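Local coordinates for Sca-family protein (Rickettsia rickettsii, PDB 4LQ8), which belongs to the rickettsial surface cell antigen family, here its N-terminal head region, and is probably involved in cell adhesion, at residues A[273-278]-A[322-327]. Residues are numbered along the deposited sequence; the frame is centred on the assembly and turned at random.
Sequences LKEISS and QGQSVD
The carboxylate of Glu-275 reaches from its strand into the loop 322-327 and takes two consecutive backbone N-H groups, a compact example of one carboxylate gripping a loop by neighbouring peptide N-H groups. Gln-324 N lies 2.8 Å from Glu-275 OE2, its N-H pointing straight (180°) at the syn lone pair. Ser-325 N gives a more bent bond to Glu-275 OE1, also 2.8 Å long, meeting that oxygen on its syn side but 31° out of the carboxylate plane. A bend at chi2 (58°) turns the acid toward the loop.

The hydroxyl of Ser-325 has two acceptors in range: Ser-325 OG lies 2.6 Å from Glu-275 OE1 and 2.7 Å from Ile-276 O, and either could accept its one proton. Looser contacts add to these, with Gly-323 CA 3.5 Å from Lys-274 O in a CA-H...O contact and Ile-276 CG1 lying against Ser-325 OG.

Arg-70 of helix 64-90 forms a salt bridge with Glu-275 OE2, which probably favours the ionised acid. Lys-274 and Glu-275 form a classic beta bulge opposite His-262 of strand 258-265, while helix 308-320, ended by a Schellman motif at Gln-322, leads into the loop and packs on Ile-276.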
loop_
_atom_site.group_PDB
_atom_site.type_symbol
_atom_site.label_atom_id
_atom_site.label_comp_id
_atom_site.label_asym_id
_atom_site.label_seq_id
_atom_site.Cartn_x
_atom_site.Cartn_y
_atom_site.Cartn_z
ATOM N N LEU A 273 -12.092 -5.307 -6.256
ATOM C CA LEU A 273 -10.755 -4.998 -5.761
ATOM C C LEU A 273 -9.697 -5.803 -6.522
ATOM O O LEU A 273 -9.640 -7.026 -6.399
ATOM C CB LEU A 273 -10.681 -5.200 -4.244
ATOM C CG LEU A 273 -9.333 -4.896 -3.545
ATOM C CD1 LEU A 273 -8.876 -3.435 -3.776
ATOM C CD2 LEU A 273 -9.447 -5.183 -2.053
ATOM N N LYS A 274 -8.884 -5.109 -7.343
ATOM C CA LYS A 274 -7.874 -5.759 -8.190
ATOM C C LYS A 274 -6.465 -5.600 -7.661
ATOM O O LYS A 274 -5.576 -6.400 -7.979
ATOM C CB LYS A 274 -7.938 -5.165 -9.634
ATOM C CG LYS A 274 -9.303 -5.350 -10.341
ATOM C CD LYS A 274 -9.517 -6.763 -10.851
ATOM C CE LYS A 274 -10.886 -6.948 -11.451
ATOM N NZ LYS A 274 -11.090 -8.350 -11.903
ATOM N N GLU A 275 -6.233 -4.513 -6.922
ATOM C CA GLU A 275 -4.874 -4.205 -6.493
ATOM C C GLU A 275 -4.874 -3.246 -5.349
ATOM O O GLU A 275 -5.814 -2.473 -5.173
ATOM C CB GLU A 275 -4.134 -3.551 -7.685
ATOM C CG GLU A 275 -2.644 -3.801 -7.752
ATOM C CD GLU A 275 -2.231 -5.262 -7.821
ATOM O OE1 GLU A 275 -1.984 -5.847 -6.749
ATOM O OE2 GLU A 275 -2.176 -5.829 -8.930
ATOM N N ILE A 276 -3.803 -3.300 -4.568
ATOM C CA ILE A 276 -3.495 -2.362 -3.496
ATOM C C ILE A 276 -2.008 -2.053 -3.600
ATOM O O ILE A 276 -1.273 -2.766 -4.295
ATOM C CB ILE A 276 -3.888 -2.845 -2.070
ATOM C CG1 ILE A 276 -3.047 -4.099 -1.626
ATOM C CG2 ILE A 276 -5.411 -3.059 -1.932
ATOM C CD1 ILE A 276 -3.191 -4.473 -0.105
ATOM N N SER A 277 -1.558 -1.007 -2.917
ATOM C CA SER A 277 -0.128 -0.709 -2.819
ATOM C C SER A 277 0.131 0.078 -1.564
ATOM O O SER A 277 -0.776 0.717 -1.026
ATOM C CB SER A 277 0.388 0.046 -4.049
ATOM O OG SER A 277 0.249 1.453 -3.940
ATOM N N SER A 278 1.390 0.090 -1.148
ATOM C CA SER A 278 1.853 0.877 -0.019
ATOM C C SER A 278 3.365 0.926 -0.053
ATOM O O SER A 278 3.977 0.080 -0.717
ATOM C CB SER A 278 1.371 0.252 1.291
ATOM O OG SER A 278 2.179 -0.840 1.693
ATOM N N GLN A 322 -6.414 -12.114 -9.139
ATOM C CA GLN A 322 -5.159 -12.238 -9.893
ATOM C C GLN A 322 -4.280 -10.984 -9.849
ATOM O O GLN A 322 -3.588 -10.685 -10.823
ATOM C CB GLN A 322 -5.431 -12.666 -11.361
ATOM C CG GLN A 322 -6.324 -13.902 -11.540
ATOM C CD GLN A 322 -5.852 -15.082 -10.732
ATOM O OE1 GLN A 322 -6.491 -15.481 -9.752
ATOM N NE2 GLN A 322 -4.702 -15.640 -11.097
ATOM N N GLY A 323 -4.307 -10.273 -8.729
ATOM C CA GLY A 323 -3.485 -9.082 -8.561
ATOM C C GLY A 323 -2.017 -9.424 -8.402
ATOM O O GLY A 323 -1.652 -10.577 -8.178
ATOM N N GLN A 324 -1.162 -8.420 -8.513
ATOM C CA GLN A 324 0.281 -8.606 -8.422
ATOM C C GLN A 324 0.867 -8.287 -7.057
ATOM O O GLN A 324 2.038 -8.587 -6.814
ATOM C CB GLN A 324 0.949 -7.778 -9.501
ATOM C CG GLN A 324 0.587 -8.245 -10.909
ATOM C CD GLN A 324 1.190 -7.339 -11.945
ATOM O OE1 GLN A 324 2.058 -6.498 -11.666
ATOM N NE2 GLN A 324 0.700 -7.438 -13.150
ATOM N N SER A 325 0.073 -7.672 -6.168
ATOM C CA SER A 325 0.544 -7.318 -4.832
ATOM C C SER A 325 1.091 -8.522 -4.095
ATOM O O SER A 325 0.522 -9.624 -4.166
ATOM C CB SER A 325 -0.585 -6.715 -4.001
ATOM O OG SER A 325 -0.824 -5.391 -4.437
ATOM N N VAL A 326 2.207 -8.314 -3.404
ATOM C CA VAL A 326 2.789 -9.339 -2.547
ATOM C C VAL A 326 2.781 -8.758 -1.124
ATOM O O VAL A 326 2.871 -7.534 -0.951
ATOM C CB VAL A 326 4.154 -9.879 -3.059
ATOM C CG1 VAL A 326 3.949 -10.650 -4.356
ATOM C CG2 VAL A 326 5.146 -8.744 -3.276
ATOM N N ASP A 327 2.604 -9.618 -0.128
ATOM C CA ASP A 327 2.387 -9.207 1.258
ATOM C C ASP A 327 3.493 -8.276 1.822
ATOM O O ASP A 327 3.179 -7.138 2.220
ATOM C CB ASP A 327 2.112 -10.411 2.170
ATOM C CG ASP A 327 1.664 -9.979 3.535
ATOM O OD1 ASP A 327 2.461 -9.354 4.240
ATOM O OD2 ASP A 327 0.486 -10.173 3.855
#